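Local structure of glycosyl hydrolase family 2, TIM barrel domain protein (Faecalibacterium prausnitzii A2-165, 6ED2) at residues G44-S49 / M71-S76; A75-L80 / N192-H197; E88-F93 / K182-Y187; G115-R120 / V158-E163. The protein probably hydrolyses glucuronide conjugates as a beta-glucuronidase of glycosyl hydrolase family 2, among the gut microbial enzymes known for reactivating drugs. One frame throughout, in Å; residues are numbered along the deposited sequence.

How the contacts relate
All four contacts lie within the N-terminal sugar-binding region. Contact 1 comes first; contact 2 starts where it ends, sharing Ala75 and Ser76, and closes a long loop enclosing contact 3, within which contact 4 is nested. Contacts 1, 3 and 4 reach one large antiparallel sheet, with strand 92-101 between strands 38-51 and 152-161; contact 2 uses the small pair 75-76 with 195-196. The centres of contacts 1 and 2 are about 9 Å apart, those of 1 and 3 about 19 Å. Hydrogen bonds, among them Asn192 with His119 and Asp92 with Asn161, join contact 4 to contacts 2 and 3. Loops and strands are thus tied together near the TIM barrel region, and contacts 1 and 2 also touch the second subunit.

Contact 1: G44-S49 / M71-S76; sequences GMWRFS and MPVPAS
Strand 44-49 and strand 71-73 meet antiparallel through two reciprocal pairs of backbone hydrogen bonds, Gly44 with Val73 and Trp46 with Met71. Between these pairs Met45 faces Pro72 as a non-hydrogen-bonded pair, where a proline suits because no N-H is needed for this pairing, and Pro72 CA makes a CA-H...O contact of 3.4 Å with Gly44 O. The short axes run at 129° to each other. Gly44 has backbone angles at which a CB would jam against the preceding carbonyl oxygen, so only glycine fits easily. This pairing belongs to the antiparallel sheet of the jelly-roll beta sandwich that forms the family 2 sugar-binding domain. On the face bearing Trp46 and Val73, Val73 CG2 sits over the indole, 3.6 Å from the centroid of its five-membered ring, in a CH-pi contact; Trp46 NE1 turns to Leu42 O. With an alanine in place of Trp46, Val73 CG2 would probably lose the flat surface it packs on and Leu42 O its indole donor. Further along, Met71 CB lies 3.5 Å from Phe48 CB, and bends at chi2 (69°) and chi3 carry Met71 CE over one ring face, with Met71 SD 5.1 Å from the Phe48 centroid in a distant Met-aromatic contact. On the other face of the sheet, Met45 CE comes within 3.8 Å of Pro72 CD, while Met366 of the second subunit packs against Met45.

Contact 2: A75-L80 / N192-H197; sequences ASFCDL and NYAGIH
Tyr193 meets Asp79 at the edge of its ring, the carboxylate standing nearly perpendicular to it with the planes 84° apart. Tyr193 OH donates to Asp79 OD2 at 2.6 Å, arriving on the syn side but 34° out of the carboxylate plane; a water donates to Asp79 OD1. Cys78 SG also comes to the Tyr193 edge, 3.9 Å from Tyr193 CD1, and lies above one face of the Phe77 ring, so the sulfur touches two aromatic rings, one at its edge and the other above its face. At the edge of Phe77 lies Gly195 CA, and Phe77 CE2 packs 4.2 Å from Ala194 CB. Ala75 O approaches the edge of His197, whose NE2 is 2.7 Å from Ser76 OG. The backbones form a short antiparallel bridge: Ala75 N donates to Ile196 O at 2.9 Å, the return bond from Ile196 N is weak, and Phe77 N donates to Ala194 O at 3.0 Å. This small pairing sits where the sugar-binding domain meets the TIM barrel region, for Ser76 OG bonds to Arg330 N and Tyr193 OH to Arg604 NH2. Gly195 suits its place, since a CB would clash with Ala75 O. Phe77 adopts the less common first torsion, CG between backbone N and carbonyl carbon (chi1 69°), and in this way the ring turns back beside Ala194. Pro335 of the second subunit packs on Ala75.

Contact 3: E88-F93 / K182-Y187; sequences EYCGDF and KIAAPY
Cys90 and Ala184 pack directly across the contact: a first torsion that sets Cys90 SG opposite its own backbone N (chi1 -173°) turns the sulfur toward Ala184 CB, 3.9 Å away, two small groups that allow close approach. Cys90 O meets Lys182 CB at 3.3 Å. The end of Ile183 crosses Glu88 at an angle, with Ile183 CD1 3.5 Å from Glu88 CB, and Ala506 of the third subunit packs on both of these residues. Next to Cys90, Gly91 has backbone angles that would force a CB against the preceding carbonyl oxygen. No direct hydrogen bond joins the two segments, and water carries the polar part. One water accepts from Ala184 N at 2.8 Å and donates to both Glu88 O and Glu88 OE1, so a single molecule closes the link between the loop and the strand. A second water donates to both Glu88 OE1 and Ala184 O. A third accepts from Cys90 N and donates to Lys182 O at 2.7 Å. The flexible, charged Glu88 suits this place: bent at chi2 (-82°), it brings one carboxylate oxygen to two waters. Lys182 NZ also has a weak, long ion pair with Glu163 OE1, outside the two segments. Strands 172-176 and 182-186 form an antiparallel hairpin, laid here against the loop that leads from helix 84-87 into strand 92-101, an inner strand of the jelly-roll sheet of the sugar-binding domain.

Contact 4: G115-R120 / V158-E163; sequences GSVTHR and VLANNE
Arg120 NH1 grips two oxygens of the facing segment at once, Glu163 O at 2.9 Å with a nearly straight N-H...O angle of 168°, and Asn161 OD1 at 3.0 Å. Both acceptors lie in the guanidinium plane, at its edge, and the aliphatic part of Arg120 runs alongside Asn161 with CG 3.6 Å from Asn161 CB. Arg120 CG takes the position between its backbone N and carbonyl carbon (chi1 56°), which points the chain the same way as Asn161. Asn161 is the hub of the next shell. Its OD1 also accepts from Glu163 N at 2.9 Å, an Asx turn, the two donors coming from opposite faces of its amide plane. Asn161 ND2 donates in plane to the anti lone pair of Glu163 OE1 at 2.8 Å, and a second bond to Asp92 OD1 fixes the amide further. In the backbone, His119 N donates to Asn161 O at 2.8 Å and Arg120 N bonds weakly to the same oxygen, so both residues face Asn161 in a classic beta bulge, just after the cis peptide that precedes His119. Earlier in the loop, Val117 CG1 packs 3.7 Å from Ala160 CB. Outside, Glu134 holds Arg120 NE in a salt bridge, and His119 NE2 bonds to Asn192. Putting a leucine in place of Arg120 would probably leave Glu134 without its charged mate, Glu163 O without this donor and Asn161 OD1 with one bond fewer. A single cation here serves neutral oxygens and one carboxylate, so the strand end is held by shared polar bonds, probably aided by attraction to the acidic neighbours.

Contact 1: G44-S49 / M71-S76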
loop_
_atom_site.group_PDB
_atom_site.type_symbol
_atom_site.label_atom_id
_atom_site.label_comp_id
_atom_site.label_asym_id
_atom_site.label_seq_id
_atom_site.Cartn_x
_atom_site.Cartn_y
_atom_site.Cartn_z
ATOM N N GLY A 44 31.851 5.558 -14.105
ATOM C CA GLY A 44 32.290 4.948 -12.886
ATOM C C GLY A 44 32.061 5.901 -11.741
ATOM O O GLY A 44 31.182 6.754 -11.804
ATOM N N MET A 45 32.849 5.724 -10.686
ATOM C CA MET A 45 32.796 6.636 -9.557
ATOM C C MET A 45 33.701 7.816 -9.867
ATOM O O MET A 45 34.891 7.630 -10.127
ATOM C CB MET A 45 33.226 5.960 -8.257
ATOM C CG MET A 45 32.288 4.889 -7.761
ATOM S SD MET A 45 30.598 5.461 -7.409
ATOM C CE MET A 45 30.877 6.895 -6.461
ATOM N N TRP A 46 33.134 9.019 -9.860
ATOM C CA TRP A 46 33.895 10.251 -9.978
ATOM C C TRP A 46 33.903 10.948 -8.626
ATOM O O TRP A 46 33.286 10.483 -7.667
ATOM C CB TRP A 46 33.301 11.173 -11.051
ATOM C CG TRP A 46 33.350 10.688 -12.490
ATOM C CD1 TRP A 46 33.291 9.397 -12.938
ATOM C CD2 TRP A 46 33.420 11.514 -13.660
ATOM N NE1 TRP A 46 33.322 9.368 -14.319
ATOM C CE2 TRP A 46 33.409 10.656 -14.784
ATOM C CE3 TRP A 46 33.492 12.897 -13.866
ATOM C CZ2 TRP A 46 33.472 11.135 -16.097
ATOM C CZ3 TRP A 46 33.549 13.377 -15.185
ATOM C CH2 TRP A 46 33.544 12.492 -16.276
ATOM N N ARG A 47 34.610 12.072 -8.553
ATOM C CA ARG A 47 34.530 12.979 -7.419
ATOM C C ARG A 47 33.568 14.120 -7.750
ATOM O O ARG A 47 33.321 14.441 -8.914
ATOM C CB ARG A 47 35.913 13.534 -7.054
ATOM C CG ARG A 47 37.012 12.488 -6.852
ATOM C CD ARG A 47 36.618 11.415 -5.835
ATOM N NE ARG A 47 36.315 11.980 -4.512
ATOM C CZ ARG A 47 35.898 11.257 -3.470
ATOM N NH1 ARG A 47 35.730 9.937 -3.592
ATOM N NH2 ARG A 47 35.637 11.852 -2.310
ATOM N N PHE A 48 33.038 14.742 -6.705
ATOM C CA PHE A 48 31.921 15.656 -6.854
ATOM C C PHE A 48 31.966 16.664 -5.721
ATOM O O PHE A 48 32.238 16.304 -4.576
ATOM C CB PHE A 48 30.585 14.884 -6.847
ATOM C CG PHE A 48 29.342 15.757 -6.917
ATOM C CD1 PHE A 48 28.662 15.914 -8.116
ATOM C CD2 PHE A 48 28.816 16.361 -5.773
ATOM C CE1 PHE A 48 27.487 16.686 -8.190
ATOM C CE2 PHE A 48 27.655 17.137 -5.838
ATOM C CZ PHE A 48 26.985 17.288 -7.057
ATOM N N SER A 49 31.680 17.923 -6.044
ATOM C CA SER A 49 31.566 18.939 -5.016
ATOM C C SER A 49 30.522 19.959 -5.434
ATOM O O SER A 49 30.509 20.399 -6.586
ATOM C CB SER A 49 32.906 19.643 -4.770
ATOM O OG SER A 49 32.761 20.521 -3.677
ATOM N N MET A 71 30.776 10.123 -6.474
ATOM C CA MET A 71 29.518 10.285 -7.185
ATOM C C MET A 71 29.541 9.395 -8.413
ATOM O O MET A 71 30.461 9.497 -9.228
ATOM C CB MET A 71 29.295 11.752 -7.574
ATOM C CG MET A 71 28.054 12.008 -8.418
ATOM S SD MET A 71 26.509 11.760 -7.495
ATOM C CE MET A 71 26.854 12.560 -5.923
ATOM N N PRO A 72 28.590 8.475 -8.557
ATOM C CA PRO A 72 28.573 7.627 -9.755
ATOM C C PRO A 72 28.169 8.435 -10.983
ATOM O O PRO A 72 27.313 9.319 -10.915
ATOM C CB PRO A 72 27.525 6.555 -9.425
ATOM C CG PRO A 72 26.609 7.227 -8.430
ATOM C CD PRO A 72 27.482 8.181 -7.631
ATOM N N VAL A 73 28.806 8.120 -12.104
ATOM C CA VAL A 73 28.499 8.669 -13.419
ATOM C C VAL A 73 28.269 7.469 -14.329
ATOM O O VAL A 73 29.110 6.561 -14.362
ATOM C CB VAL A 73 29.641 9.560 -13.933
ATOM C CG1 VAL A 73 29.396 9.970 -15.373
ATOM C CG2 VAL A 73 29.825 10.791 -13.032
ATOM N N PRO A 74 27.149 7.383 -15.057
ATOM C CA PRO A 74 26.042 8.337 -15.170
ATOM C C PRO A 74 24.987 8.227 -14.067
ATOM O O PRO A 74 24.600 7.128 -13.690
ATOM C CB PRO A 74 25.423 7.970 -16.528
ATOM C CG PRO A 74 25.615 6.459 -16.582
ATOM C CD PRO A 74 26.975 6.225 -15.961
ATOM N N ALA A 75 24.496 9.377 -13.606
ATOM C CA ALA A 75 23.344 9.465 -12.716
ATOM C C ALA A 75 23.008 10.937 -12.536
ATOM O O ALA A 75 23.865 11.811 -12.720
ATOM C CB ALA A 75 23.618 8.811 -11.346
ATOM N N SER A 76 21.751 11.205 -12.187
ATOM C CA SER A 76 21.453 12.462 -11.518
ATOM C C SER A 76 22.049 12.393 -10.124
ATOM O O SER A 76 22.102 11.319 -9.513
ATOM C CB SER A 76 19.944 12.703 -11.418
ATOM O OG SER A 76 19.320 12.689 -12.694
#

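Contact 2: A75-L80 / N192-H197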
loop_
_atom_site.group_PDB
_atom_site.type_symbol
_atom_site.label_atom_id
_atom_site.label_comp_id
_atom_site.label_asym_id
_atom_site.label_seq_id
_atom_site.Cartn_x
_atom_site.Cartn_y
_atom_site.Cartn_z
ATOM N N ALA A 75 24.496 9.377 -13.606
ATOM C CA ALA A 75 23.344 9.465 -12.716
ATOM C C ALA A 75 23.008 10.937 -12.536
ATOM O O ALA A 75 23.865 11.811 -12.720
ATOM C CB ALA A 75 23.618 8.811 -11.346
ATOM N N SER A 76 21.751 11.205 -12.187
ATOM C CA SER A 76 21.453 12.462 -11.518
ATOM C C SER A 76 22.049 12.393 -10.124
ATOM O O SER A 76 22.102 11.319 -9.513
ATOM C CB SER A 76 19.944 12.703 -11.418
ATOM O OG SER A 76 19.320 12.689 -12.694
ATOM N N PHE A 77 22.511 13.540 -9.613
ATOM C CA PHE A 77 23.069 13.516 -8.268
ATOM C C PHE A 77 21.997 13.550 -7.181
ATOM O O PHE A 77 22.271 13.117 -6.060
ATOM C CB PHE A 77 24.082 14.664 -8.070
ATOM C CG PHE A 77 23.474 16.068 -8.036
ATOM C CD1 PHE A 77 22.835 16.554 -6.894
ATOM C CD2 PHE A 77 23.590 16.910 -9.137
ATOM C CE1 PHE A 77 22.296 17.860 -6.847
ATOM C CE2 PHE A 77 23.060 18.220 -9.105
ATOM C CZ PHE A 77 22.403 18.689 -7.957
ATOM N N CYS A 78 20.772 13.982 -7.500
ATOM C CA CYS A 78 19.850 14.486 -6.472
ATOM C C CYS A 78 19.372 13.391 -5.510
ATOM O O CYS A 78 19.309 13.616 -4.296
ATOM C CB CYS A 78 18.644 15.173 -7.133
ATOM S SG CYS A 78 19.030 16.224 -8.581
ATOM N N ASP A 79 18.978 12.221 -6.027
ATOM C CA ASP A 79 18.293 11.222 -5.206
ATOM C C ASP A 79 19.244 10.249 -4.513
ATOM O O ASP A 79 18.784 9.288 -3.880
ATOM C CB ASP A 79 17.294 10.429 -6.053
ATOM C CG ASP A 79 16.021 11.199 -6.322
ATOM O OD1 ASP A 79 15.900 12.337 -5.801
ATOM O OD2 ASP A 79 15.146 10.668 -7.056
ATOM N N LEU A 80 20.549 10.459 -4.637
ATOM C CA LEU A 80 21.512 9.627 -3.932
ATOM C C LEU A 80 21.658 10.049 -2.477
ATOM O O LEU A 80 21.996 9.213 -1.630
ATOM C CB LEU A 80 22.868 9.682 -4.650
ATOM C CG LEU A 80 22.758 9.199 -6.107
ATOM C CD1 LEU A 80 24.050 9.361 -6.819
ATOM C CD2 LEU A 80 22.346 7.742 -6.125
ATOM N N ASN A 192 13.649 18.668 -11.506
ATOM C CA ASN A 192 14.823 19.254 -12.159
ATOM C C ASN A 192 16.087 18.423 -11.895
ATOM O O ASN A 192 17.085 18.906 -11.367
ATOM C CB ASN A 192 15.013 20.698 -11.701
ATOM C CG ASN A 192 16.035 21.451 -12.551
ATOM O OD1 ASN A 192 16.048 21.323 -13.777
ATOM N ND2 ASN A 192 16.897 22.235 -11.903
ATOM N N TYR A 193 16.033 17.149 -12.284
ATOM C CA TYR A 193 17.199 16.279 -12.156
ATOM C C TYR A 193 18.370 16.839 -12.959
ATOM O O TYR A 193 18.223 17.186 -14.136
ATOM C CB TYR A 193 16.863 14.870 -12.648
ATOM C CG TYR A 193 16.063 14.037 -11.663
ATOM C CD1 TYR A 193 16.516 13.840 -10.355
ATOM C CD2 TYR A 193 14.854 13.453 -12.041
ATOM C CE1 TYR A 193 15.779 13.083 -9.447
ATOM C CE2 TYR A 193 14.109 12.705 -11.151
ATOM C CZ TYR A 193 14.574 12.519 -9.856
ATOM O OH TYR A 193 13.828 11.759 -8.984
ATOM N N ALA A 194 19.539 16.930 -12.328
ATOM C CA ALA A 194 20.739 17.344 -13.037
ATOM C C ALA A 194 21.907 16.467 -12.606
ATOM O O ALA A 194 21.794 15.649 -11.693
ATOM C CB ALA A 194 21.058 18.816 -12.799
ATOM N N GLY A 195 23.040 16.655 -13.273
ATOM C CA GLY A 195 24.194 15.804 -13.067
ATOM C C GLY A 195 24.780 15.410 -14.398
ATOM O O GLY A 195 24.621 16.142 -15.379
ATOM N N ILE A 196 25.453 14.266 -14.461
ATOM C CA ILE A 196 25.957 13.728 -15.716
ATOM C C ILE A 196 25.188 12.442 -15.974
ATOM O O ILE A 196 25.470 11.395 -15.379
ATOM C CB ILE A 196 27.467 13.490 -15.692
ATOM C CG1 ILE A 196 28.198 14.789 -15.407
ATOM C CG2 ILE A 196 27.935 12.948 -17.036
ATOM C CD1 ILE A 196 29.682 14.673 -15.634
ATOM N N HIS A 197 24.221 12.523 -16.877
ATOM C CA HIS A 197 23.185 11.515 -17.020
ATOM C C HIS A 197 23.546 10.396 -17.975
ATOM O O HIS A 197 22.828 9.386 -18.010
ATOM C CB HIS A 197 21.888 12.177 -17.514
ATOM C CG HIS A 197 21.229 13.047 -16.492
ATOM N ND1 HIS A 197 20.394 14.090 -16.828
ATOM C CD2 HIS A 197 21.277 13.019 -15.138
ATOM C CE1 HIS A 197 19.957 14.670 -15.724
ATOM N NE2 HIS A 197 20.465 14.029 -14.686
HETATM O O HOH W 1 13.731 13.833 -6.386
#

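Contact 3: E88-F93 / K182-Y187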
loop_
_atom_site.group_PDB
_atom_site.type_symbol
_atom_site.label_atom_id
_atom_site.label_comp_id
_atom_site.label_asym_id
_atom_site.label_seq_id
_atom_site.Cartn_x
_atom_site.Cartn_y
_atom_site.Cartn_z
ATOM N N GLU A 88 17.811 19.195 -3.527
ATOM C CA GLU A 88 17.279 20.386 -4.186
ATOM C C GLU A 88 18.363 21.393 -4.569
ATOM O O GLU A 88 18.031 22.512 -4.972
ATOM C CB GLU A 88 16.238 21.061 -3.285
ATOM C CG GLU A 88 14.930 20.274 -3.106
ATOM C CD GLU A 88 13.941 20.476 -4.266
ATOM O OE1 GLU A 88 14.192 21.333 -5.138
ATOM O OE2 GLU A 88 12.903 19.779 -4.314
ATOM N N TYR A 89 19.644 21.034 -4.435
ATOM C CA TYR A 89 20.715 21.979 -4.733
ATOM C C TYR A 89 20.566 22.570 -6.129
ATOM O O TYR A 89 20.394 21.845 -7.123
ATOM C CB TYR A 89 22.085 21.313 -4.622
ATOM C CG TYR A 89 23.184 22.293 -4.939
ATOM C CD1 TYR A 89 23.680 23.145 -3.950
ATOM C CD2 TYR A 89 23.700 22.410 -6.229
ATOM C CE1 TYR A 89 24.682 24.061 -4.226
ATOM C CE2 TYR A 89 24.701 23.341 -6.523
ATOM C CZ TYR A 89 25.185 24.159 -5.515
ATOM O OH TYR A 89 26.181 25.073 -5.783
ATOM N N CYS A 90 20.666 23.894 -6.207
ATOM C CA CYS A 90 20.507 24.609 -7.470
ATOM C C CYS A 90 21.654 25.599 -7.614
ATOM O O CYS A 90 21.798 26.506 -6.789
ATOM C CB CYS A 90 19.152 25.321 -7.531
ATOM S SG CYS A 90 18.792 26.068 -9.164
ATOM N N GLY A 91 22.475 25.412 -8.631
ATOM C CA GLY A 91 23.615 26.288 -8.816
ATOM C C GLY A 91 24.744 25.551 -9.514
ATOM O O GLY A 91 24.505 24.664 -10.328
ATOM N N ASP A 92 25.969 25.968 -9.181
ATOM C CA ASP A 92 27.191 25.370 -9.722
ATOM C C ASP A 92 27.586 24.127 -8.924
ATOM O O ASP A 92 27.528 24.125 -7.689
ATOM C CB ASP A 92 28.351 26.369 -9.642
ATOM C CG ASP A 92 28.287 27.470 -10.686
ATOM O OD1 ASP A 92 27.527 27.368 -11.677
ATOM O OD2 ASP A 92 29.025 28.456 -10.497
ATOM N N PHE A 93 28.022 23.083 -9.632
ATOM C CA PHE A 93 28.554 21.880 -9.003
ATOM C C PHE A 93 29.613 21.273 -9.920
ATOM O O PHE A 93 29.584 21.458 -11.142
ATOM C CB PHE A 93 27.445 20.846 -8.687
ATOM C CG PHE A 93 26.518 20.553 -9.850
ATOM C CD1 PHE A 93 26.742 19.452 -10.673
ATOM C CD2 PHE A 93 25.421 21.383 -10.117
ATOM C CE1 PHE A 93 25.906 19.160 -11.743
ATOM C CE2 PHE A 93 24.567 21.110 -11.186
ATOM C CZ PHE A 93 24.812 19.992 -12.006
ATOM N N LYS A 182 19.632 28.919 -3.327
ATOM C CA LYS A 182 18.870 28.904 -4.566
ATOM C C LYS A 182 18.048 27.622 -4.639
ATOM O O LYS A 182 18.483 26.561 -4.194
ATOM C CB LYS A 182 19.804 29.001 -5.784
ATOM C CG LYS A 182 19.883 30.390 -6.444
ATOM C CD LYS A 182 21.070 30.509 -7.418
ATOM C CE LYS A 182 22.412 30.705 -6.683
ATOM N NZ LYS A 182 23.646 30.466 -7.521
ATOM N N ILE A 183 16.852 27.733 -5.199
ATOM C CA ILE A 183 15.957 26.611 -5.431
ATOM C C ILE A 183 15.451 26.755 -6.859
ATOM O O ILE A 183 15.259 27.877 -7.339
ATOM C CB ILE A 183 14.783 26.594 -4.419
ATOM C CG1 ILE A 183 13.985 25.309 -4.530
ATOM C CG2 ILE A 183 13.840 27.768 -4.627
ATOM C CD1 ILE A 183 14.814 24.133 -4.223
ATOM N N ALA A 184 15.279 25.636 -7.556
ATOM C CA ALA A 184 14.754 25.692 -8.913
ATOM C C ALA A 184 13.233 25.736 -8.877
ATOM O O ALA A 184 12.597 25.046 -8.073
ATOM C CB ALA A 184 15.224 24.493 -9.740
ATOM N N ALA A 185 12.654 26.560 -9.750
ATOM C CA ALA A 185 11.205 26.721 -9.862
ATOM C C ALA A 185 10.817 26.467 -11.310
ATOM O O ALA A 185 10.679 27.410 -12.101
ATOM C CB ALA A 185 10.763 28.114 -9.411
ATOM N N PRO A 186 10.643 25.207 -11.693
ATOM C CA PRO A 186 10.378 24.897 -13.103
ATOM C C PRO A 186 9.018 25.402 -13.544
ATOM O O PRO A 186 8.079 25.471 -12.752
ATOM C CB PRO A 186 10.419 23.364 -13.147
ATOM C CG PRO A 186 11.040 22.925 -11.857
ATOM C CD PRO A 186 10.704 23.994 -10.857
ATOM N N TYR A 187 8.918 25.750 -14.832
ATOM C CA TYR A 187 7.617 25.918 -15.467
ATOM C C TYR A 187 7.122 24.613 -16.043
ATOM O O TYR A 187 6.168 24.617 -16.832
ATOM C CB TYR A 187 7.657 26.969 -16.590
ATOM C CG TYR A 187 8.092 28.356 -16.177
ATOM C CD1 TYR A 187 8.118 28.740 -14.832
ATOM C CD2 TYR A 187 8.487 29.287 -17.140
ATOM C CE1 TYR A 187 8.528 30.012 -14.464
ATOM C CE2 TYR A 187 8.898 30.544 -16.787
ATOM C CZ TYR A 187 8.918 30.909 -15.455
ATOM O OH TYR A 187 9.323 32.167 -15.114
HETATM O O HOH W 2 16.072 23.068 -6.752
HETATM O O HOH W 3 12.674 22.041 -7.390
HETATM O O HOH W 4 20.709 25.295 -3.457
HETATM O O HOH W 5 23.802 27.998 -5.480
#

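Contact 4: G115-R120 / V158-E163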
loop_
_atom_site.group_PDB
_atom_site.type_symbol
_atom_site.label_atom_id
_atom_site.label_comp_id
_atom_site.label_asym_id
_atom_site.label_seq_id
_atom_site.Cartn_x
_atom_site.Cartn_y
_atom_site.Cartn_z
ATOM N N GLY A 115 27.764 12.326 -23.404
ATOM C CA GLY A 115 26.389 12.090 -23.819
ATOM C C GLY A 115 25.495 13.262 -23.457
ATOM O O GLY A 115 24.709 13.738 -24.280
ATOM N N SER A 116 25.642 13.779 -22.234
ATOM C CA SER A 116 24.971 15.003 -21.810
ATOM C C SER A 116 25.551 15.441 -20.474
ATOM O O SER A 116 26.107 14.632 -19.721
ATOM C CB SER A 116 23.449 14.821 -21.682
ATOM O OG SER A 116 23.124 13.941 -20.614
ATOM N N VAL A 117 25.426 16.739 -20.200
ATOM C CA VAL A 117 25.639 17.303 -18.873
ATOM C C VAL A 117 24.503 18.283 -18.631
ATOM O O VAL A 117 24.246 19.158 -19.464
ATOM C CB VAL A 117 27.011 18.003 -18.729
ATOM C CG1 VAL A 117 27.166 18.571 -17.329
ATOM C CG2 VAL A 117 28.176 17.031 -19.024
ATOM N N THR A 118 23.799 18.128 -17.518
ATOM C CA THR A 118 22.558 18.857 -17.274
ATOM C C THR A 118 22.800 19.913 -16.208
ATOM O O THR A 118 23.219 19.571 -15.097
ATOM C CB THR A 118 21.470 17.875 -16.851
ATOM O OG1 THR A 118 21.361 16.843 -17.851
ATOM C CG2 THR A 118 20.136 18.585 -16.658
ATOM N N HIS A 119 22.550 21.193 -16.522
ATOM C CA HIS A 119 21.983 21.716 -17.774
ATOM C C HIS A 119 23.022 22.346 -18.720
ATOM O O HIS A 119 22.773 22.527 -19.904
ATOM C CB HIS A 119 20.941 22.794 -17.451
ATOM C CG HIS A 119 19.641 22.260 -16.955
ATOM N ND1 HIS A 119 18.799 21.504 -17.744
ATOM C CD2 HIS A 119 19.025 22.387 -15.757
ATOM C CE1 HIS A 119 17.727 21.171 -17.044
ATOM N NE2 HIS A 119 17.843 21.691 -15.833
ATOM N N ARG A 120 24.157 22.753 -18.162
ATOM C CA ARG A 120 25.214 23.406 -18.925
ATOM C C ARG A 120 26.540 22.993 -18.304
ATOM O O ARG A 120 26.590 22.547 -17.153
ATOM C CB ARG A 120 25.058 24.935 -18.925
ATOM C CG ARG A 120 25.010 25.584 -17.518
ATOM C CD ARG A 120 24.401 27.008 -17.566
ATOM N NE ARG A 120 23.131 26.955 -18.278
ATOM C CZ ARG A 120 21.952 26.771 -17.688
ATOM N NH1 ARG A 120 21.859 26.663 -16.362
ATOM N NH2 ARG A 120 20.860 26.713 -18.433
ATOM N N VAL A 158 34.622 19.038 -14.592
ATOM C CA VAL A 158 33.432 19.570 -15.238
ATOM C C VAL A 158 32.741 20.499 -14.255
ATOM O O VAL A 158 32.333 20.076 -13.166
ATOM C CB VAL A 158 32.485 18.458 -15.719
ATOM C CG1 VAL A 158 31.243 19.063 -16.382
ATOM C CG2 VAL A 158 33.202 17.535 -16.690
ATOM N N LEU A 159 32.628 21.769 -14.634
ATOM C CA LEU A 159 31.823 22.736 -13.901
ATOM C C LEU A 159 30.450 22.754 -14.559
ATOM O O LEU A 159 30.305 23.195 -15.706
ATOM C CB LEU A 159 32.475 24.114 -13.915
ATOM C CG LEU A 159 31.583 25.271 -13.473
ATOM C CD1 LEU A 159 30.977 25.004 -12.099
ATOM C CD2 LEU A 159 32.375 26.584 -13.480
ATOM N N ALA A 160 29.451 22.239 -13.851
ATOM C CA ALA A 160 28.096 22.173 -14.363
ATOM C C ALA A 160 27.197 23.094 -13.548
ATOM O O ALA A 160 27.554 23.555 -12.459
ATOM C CB ALA A 160 27.579 20.726 -14.346
ATOM N N ASN A 161 26.018 23.373 -14.101
ATOM C CA ASN A 161 25.064 24.284 -13.482
ATOM C C ASN A 161 23.663 23.817 -13.854
ATOM O O ASN A 161 23.439 23.359 -14.978
ATOM C CB ASN A 161 25.315 25.733 -13.948
ATOM C CG ASN A 161 24.390 26.738 -13.279
ATOM O OD1 ASN A 161 23.255 26.907 -13.693
ATOM N ND2 ASN A 161 24.869 27.384 -12.226
ATOM N N ASN A 162 22.722 23.904 -12.908
ATOM C CA ASN A 162 21.364 23.437 -13.174
ATOM C C ASN A 162 20.316 24.520 -12.941
ATOM O O ASN A 162 19.132 24.207 -12.757
ATOM C CB ASN A 162 21.047 22.202 -12.330
ATOM C CG ASN A 162 21.030 22.501 -10.846
ATOM O OD1 ASN A 162 21.450 23.575 -10.414
ATOM N ND2 ASN A 162 20.550 21.543 -10.050
ATOM N N GLU A 163 20.728 25.784 -12.931
ATOM C CA GLU A 163 19.775 26.869 -12.760
ATOM C C GLU A 163 18.869 26.977 -13.979
ATOM O O GLU A 163 19.261 26.669 -15.108
ATOM C CB GLU A 163 20.504 28.187 -12.509
ATOM C CG GLU A 163 21.133 28.231 -11.146
ATOM C CD GLU A 163 22.045 29.434 -10.928
ATOM O OE1 GLU A 163 23.276 29.271 -11.002
ATOM O OE2 GLU A 163 21.534 30.528 -10.633
#